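Local coordinates for protein membrane-bound lytic murein transglycosylase (Agrobacterium tumefaciens, PDB 2PNW) that probably cleaves the glycan strands of bacterial peptidoglycan as a lytic transglycosylase of the MltA family, at residues Lys43-Gly48 with Ala275-Pro280; His294-Pro299 with Leu323-Ala328. All coordinates share one frame; numbering follows the deposited sequence.

Interactions 1 and 2 sit side by side, their centres about 8 Å apart, and their second segments meet directly: Ala276 N lies 3.1 Å from Asp324 OD1, a probable hydrogen bond. The first segments meet too, through Gly48 N and Thr295 OG1 at 2.9 Å, again probably hydrogen-bonded, and the ring of Tyr45 packs against the carbonyl of Phe296, with Tyr45 CD2 3.4 Å from Phe296 O. A sulfate, probably from the crystallisation liquor, is held by lysine and arginine side chains of interaction 1; the nearest atoms of this ion and the Phe296 side chain of interaction 2 are about 6 Å apart. Both segments of interaction 2 belong to the 3D domain.

Interaction 1. Residues Lys43-Gly48 with Ala275-Pro280; sequences KPYRTG and AAAKVP. With SO4 (sulfate ion), chain B.
The Tyr45 ring meets Ala277 at its hydroxyl-bearing edge, with the carbonyl oxygen of Ala277 close to the ring plane, while the guanidinium of Arg46 turns its own edge to a sulfate whose sulfur lies in its plane. Tyr45 OH donates to Ala277 O over 2.7 Å, arriving in the carbonyl plane on a lone pair (C=O...donor angle 134°). Just behind the bond, Tyr45 CZ packs on the Ala277 methyl, CB, at 4.0 Å. Ile35 and Leu39 of helix 28-39 also touch the tyrosine. Arg46 grips the ion with two nitrogens: NH1 reaches O4 at 2.8 Å and NH2 reaches O3 at 2.8 Å, the latter nearly straight at 170°. Lys43, extended beyond CG, brings its NZ to the same O3 at 2.7 Å. Lys278 arrives from the other segment, its chain bent at chi2 and chi4; its NZ sits so near O2 that the exact placement is doubtful. Ala277 and Lys278 belong to a type I beta turn from Ala275, closed by the hydrogen bond from Lys278 N to Ala275 O. Such a cluster of basic side chains from two loops round one sulfate is characteristic of a surface anion-binding site; whether it serves the enzyme is not established.

Interaction 2. Residues His294-Pro299 with Leu323-Ala328; sequences HTFGLP and LDTGSA
The backbone carbonyl of Asp324 faces the Phe296 ring where the two segments pass each other; their CA atoms come nearest at Phe296 and Leu323, 5.7 Å apart, yet no hydrogen bond joins the segments. Residues 294-299 form a loop containing a type II beta turn from Thr295 to Leu298, with Phe296 and Gly297 at its two corners; Gly297 has the positive phi (95°) expected at the second corner. Gly297 and Leu298 make backbone bonds to Ala322, just ahead of the opposing segment, so the turn is fastened to strand 316-324 and leads into strand 299-304, which runs antiparallel to it. The other segment continues strand 316-324 through Leu323 and Asp324, which bond through their backbones to Leu287 and Val289, and then runs on into loop. These strands belong to the 3D domain, whose relatives are the double-psi beta-barrels. Phe296 carries the side-chain contact. With CG anti to its carbonyl carbon, the ring reaches over to the 324-325 peptide: Phe296 CE1 comes 3.4 Å from Asp324 O, obliquely, and the far end, CZ, touches Thr325 CG2 at 3.9 Å. Thr325 meets the ring at its edge, its CB lying in the ring plane, and the two side chains cross at about a right angle. Its OG1, anti to the backbone N (chi1 -172°), is hydrogen-bonded to Val289 O, which probably helps hold the rotation that sets CB and the methyl CG2 against the ring edge. The CB of Asp324 points away from the turn; its OD1 takes a weak bond from Thr325 N (2.8 Å, 145°) and also serves Ala276 of the 275-280 loop.

Interaction 1. Residues Lys43-Gly48 with Ala275-Pro280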
loop_
_atom_site.group_PDB
_atom_site.type_symbol
_atom_site.label_atom_id
_atom_site.label_comp_id
_atom_site.label_asym_id
_atom_site.label_seq_id
_atom_site.Cartn_x
_atom_site.Cartn_y
_atom_site.Cartn_z
ATOM N N LYS A 43 -4.213 10.776 16.161
ATOM C CA LYS A 43 -5.245 9.801 16.543
ATOM C C LYS A 43 -4.729 8.358 16.394
ATOM O O LYS A 43 -3.946 8.060 15.472
ATOM C CB LYS A 43 -6.543 9.979 15.737
ATOM C CG LYS A 43 -6.452 9.580 14.283
ATOM C CD LYS A 43 -7.761 9.864 13.544
ATOM C CE LYS A 43 -7.586 9.579 12.070
ATOM N NZ LYS A 43 -8.879 9.752 11.297
ATOM N N PRO A 44 -5.163 7.466 17.295
ATOM C CA PRO A 44 -4.721 6.088 17.245
ATOM C C PRO A 44 -5.237 5.368 16.000
ATOM O O PRO A 44 -6.339 5.685 15.499
ATOM C CB PRO A 44 -5.325 5.460 18.526
ATOM C CG PRO A 44 -6.417 6.431 18.967
ATOM C CD PRO A 44 -6.028 7.760 18.471
ATOM N N TYR A 45 -4.430 4.422 15.509
ATOM C CA TYR A 45 -4.856 3.502 14.455
ATOM C C TYR A 45 -6.168 2.810 14.810
ATOM O O TYR A 45 -6.419 2.525 15.984
ATOM C CB TYR A 45 -3.819 2.414 14.235
ATOM C CG TYR A 45 -2.464 2.920 13.772
ATOM C CD1 TYR A 45 -2.348 4.025 12.927
ATOM C CD2 TYR A 45 -1.308 2.239 14.133
ATOM C CE1 TYR A 45 -1.067 4.478 12.493
ATOM C CE2 TYR A 45 -0.052 2.657 13.697
ATOM C CZ TYR A 45 0.068 3.756 12.894
ATOM O OH TYR A 45 1.350 4.121 12.500
ATOM N N ARG A 46 -6.967 2.543 13.780
ATOM C CA ARG A 46 -8.194 1.737 13.894
ATOM C C ARG A 46 -7.847 0.317 14.331
ATOM O O ARG A 46 -6.892 -0.285 13.823
ATOM C CB ARG A 46 -8.916 1.707 12.543
ATOM C CG ARG A 46 -9.362 3.103 12.112
ATOM C CD ARG A 46 -10.033 3.149 10.718
ATOM N NE ARG A 46 -10.474 4.517 10.440
ATOM C CZ ARG A 46 -9.673 5.495 10.018
ATOM N NH1 ARG A 46 -8.377 5.258 9.782
ATOM N NH2 ARG A 46 -10.172 6.717 9.823
ATOM N N THR A 47 -8.601 -0.220 15.285
ATOM C CA THR A 47 -8.379 -1.591 15.723
ATOM C C THR A 47 -8.935 -2.492 14.637
ATOM O O THR A 47 -10.104 -2.350 14.254
ATOM C CB THR A 47 -9.138 -1.848 17.028
ATOM O OG1 THR A 47 -8.732 -0.895 18.020
ATOM C CG2 THR A 47 -8.914 -3.261 17.543
ATOM N N GLY A 48 -8.103 -3.400 14.128
ATOM C CA GLY A 48 -8.533 -4.360 13.115
ATOM C C GLY A 48 -9.531 -5.338 13.708
ATOM O O GLY A 48 -9.610 -5.491 14.934
ATOM N N ALA A 275 2.663 6.385 3.918
ATOM C CA ALA A 275 1.479 5.663 3.461
ATOM C C ALA A 275 0.406 5.605 4.548
ATOM O O ALA A 275 0.286 6.541 5.355
ATOM C CB ALA A 275 1.846 4.276 2.930
ATOM N N ALA A 276 -0.387 4.538 4.563
ATOM C CA ALA A 276 -1.633 4.565 5.348
ATOM C C ALA A 276 -1.388 4.574 6.861
ATOM O O ALA A 276 -2.219 5.072 7.621
ATOM C CB ALA A 276 -2.578 3.396 4.940
ATOM N N ALA A 277 -0.248 4.043 7.303
ATOM C CA ALA A 277 0.126 4.096 8.726
ATOM C C ALA A 277 0.811 5.427 9.102
ATOM O O ALA A 277 1.259 5.613 10.238
ATOM C CB ALA A 277 1.004 2.895 9.102
ATOM N N LYS A 278 0.860 6.356 8.143
ATOM C CA LYS A 278 1.320 7.728 8.345
ATOM C C LYS A 278 2.810 7.876 8.660
ATOM O O LYS A 278 3.238 8.929 9.139
ATOM C CB LYS A 278 0.460 8.459 9.415
ATOM C CG LYS A 278 -1.038 8.317 9.209
ATOM C CD LYS A 278 -1.437 8.858 7.827
ATOM C CE LYS A 278 -2.880 9.357 7.789
ATOM N NZ LYS A 278 -3.795 8.457 8.507
ATOM N N VAL A 279 3.582 6.828 8.376
ATOM C CA VAL A 279 5.046 6.819 8.551
ATOM C C VAL A 279 5.722 6.357 7.242
ATOM O O VAL A 279 5.062 5.728 6.391
ATOM C CB VAL A 279 5.485 5.921 9.728
ATOM C CG1 VAL A 279 4.876 6.406 11.079
ATOM C CG2 VAL A 279 5.145 4.461 9.485
ATOM N N PRO A 280 7.022 6.700 7.053
ATOM C CA PRO A 280 7.710 6.285 5.812
ATOM C C PRO A 280 7.801 4.776 5.702
ATOM O O PRO A 280 8.069 4.080 6.696
ATOM C CB PRO A 280 9.114 6.869 5.961
ATOM C CG PRO A 280 8.973 7.966 7.031
ATOM C CD PRO A 280 7.886 7.517 7.936
HETATM S S SO4 B . -6.922 8.309 8.396
HETATM O O1 SO4 B . -6.705 9.066 7.156
HETATM O O2 SO4 B . -5.943 8.717 9.405
HETATM O O3 SO4 B . -8.273 8.577 8.899
HETATM O O4 SO4 B . -6.764 6.871 8.139
#

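Interaction 2. Residues His294-Pro299 with Leu323-Ala328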
loop_
_atom_site.group_PDB
_atom_site.type_symbol
_atom_site.label_atom_id
_atom_site.label_comp_id
_atom_site.label_asym_id
_atom_site.label_seq_id
_atom_site.Cartn_x
_atom_site.Cartn_y
_atom_site.Cartn_z
ATOM N N HIS A 294 -6.673 -6.126 9.991
ATOM C CA HIS A 294 -5.445 -5.926 10.774
ATOM C C HIS A 294 -5.249 -4.522 11.306
ATOM O O HIS A 294 -5.790 -3.555 10.752
ATOM C CB HIS A 294 -4.237 -6.373 9.944
ATOM C CG HIS A 294 -4.186 -7.851 9.749
ATOM N ND1 HIS A 294 -4.143 -8.734 10.808
ATOM C CD2 HIS A 294 -4.193 -8.606 8.624
ATOM C CE1 HIS A 294 -4.105 -9.969 10.342
ATOM N NE2 HIS A 294 -4.135 -9.919 9.019
ATOM N N THR A 295 -4.470 -4.409 12.381
ATOM C CA THR A 295 -4.093 -3.110 12.921
ATOM C C THR A 295 -2.703 -2.757 12.397
ATOM O O THR A 295 -1.808 -3.600 12.442
ATOM C CB THR A 295 -4.055 -3.171 14.480
ATOM O OG1 THR A 295 -5.332 -3.637 14.969
ATOM C CG2 THR A 295 -3.741 -1.790 15.075
ATOM N N PHE A 296 -2.524 -1.531 11.891
ATOM C CA PHE A 296 -1.205 -1.068 11.436
ATOM C C PHE A 296 -0.138 -1.125 12.532
ATOM O O PHE A 296 -0.443 -0.972 13.724
ATOM C CB PHE A 296 -1.274 0.368 10.904
ATOM C CG PHE A 296 -2.111 0.524 9.646
ATOM C CD1 PHE A 296 -2.076 -0.426 8.634
ATOM C CD2 PHE A 296 -2.907 1.645 9.479
ATOM C CE1 PHE A 296 -2.849 -0.272 7.454
ATOM C CE2 PHE A 296 -3.688 1.814 8.298
ATOM C CZ PHE A 296 -3.653 0.850 7.297
ATOM N N GLY A 297 1.107 -1.335 12.118
ATOM C CA GLY A 297 2.234 -1.266 13.035
ATOM C C GLY A 297 2.654 -2.602 13.617
ATOM O O GLY A 297 3.704 -2.678 14.232
ATOM N N LEU A 298 1.827 -3.631 13.469
ATOM C CA LEU A 298 2.148 -4.943 14.034
ATOM C C LEU A 298 3.166 -5.679 13.163
ATOM O O LEU A 298 3.142 -5.521 11.941
ATOM C CB LEU A 298 0.883 -5.780 14.156
ATOM C CG LEU A 298 0.038 -5.345 15.346
ATOM C CD1 LEU A 298 -1.339 -5.917 15.196
ATOM C CD2 LEU A 298 0.718 -5.850 16.629
ATOM N N PRO A 299 4.070 -6.458 13.786
ATOM C CA PRO A 299 5.025 -7.247 13.002
ATOM C C PRO A 299 4.387 -8.502 12.419
ATOM O O PRO A 299 3.573 -9.161 13.090
ATOM C CB PRO A 299 6.122 -7.643 14.034
ATOM C CG PRO A 299 5.782 -6.858 15.299
ATOM C CD PRO A 299 4.294 -6.626 15.237
ATOM N N LEU A 323 2.475 -1.506 7.373
ATOM C CA LEU A 323 2.585 -0.049 7.334
ATOM C C LEU A 323 1.733 0.578 6.219
ATOM O O LEU A 323 1.799 1.782 5.986
ATOM C CB LEU A 323 4.061 0.364 7.173
ATOM C CG LEU A 323 4.933 0.062 8.415
ATOM C CD1 LEU A 323 6.359 0.381 8.050
ATOM C CD2 LEU A 323 4.474 0.882 9.615
ATOM N N ASP A 324 0.922 -0.234 5.535
ATOM C CA ASP A 324 0.099 0.323 4.456
ATOM C C ASP A 324 -1.109 -0.571 4.201
ATOM O O ASP A 324 -1.240 -1.624 4.799
ATOM C CB ASP A 324 0.936 0.469 3.161
ATOM C CG ASP A 324 0.326 1.472 2.156
ATOM O OD1 ASP A 324 -0.648 2.229 2.486
ATOM O OD2 ASP A 324 0.845 1.509 1.017
ATOM N N THR A 325 -2.002 -0.124 3.327
ATOM C CA THR A 325 -3.128 -0.958 2.910
ATOM C C THR A 325 -3.373 -0.654 1.431
ATOM O O THR A 325 -2.729 0.232 0.858
ATOM C CB THR A 325 -4.399 -0.721 3.799
ATOM O OG1 THR A 325 -5.420 -1.683 3.480
ATOM C CG2 THR A 325 -4.952 0.715 3.636
ATOM N N GLY A 326 -4.259 -1.419 0.803
ATOM C CA GLY A 326 -4.619 -1.171 -0.592
ATOM C C GLY A 326 -5.954 -1.826 -0.851
ATOM O O GLY A 326 -6.307 -2.812 -0.187
ATOM N N SER A 327 -6.702 -1.271 -1.800
ATOM C CA SER A 327 -7.996 -1.852 -2.216
ATOM C C SER A 327 -7.896 -3.310 -2.644
ATOM O O SER A 327 -8.805 -4.097 -2.406
ATOM C CB SER A 327 -8.608 -1.035 -3.364
ATOM O OG SER A 327 -9.226 0.136 -2.869
ATOM N N ALA A 328 -6.800 -3.674 -3.293
ATOM C CA ALA A 328 -6.660 -5.040 -3.785
ATOM C C ALA A 328 -6.257 -6.027 -2.684
ATOM O O ALA A 328 -6.243 -7.243 -2.907
ATOM C CB ALA A 328 -5.661 -5.083 -4.947
#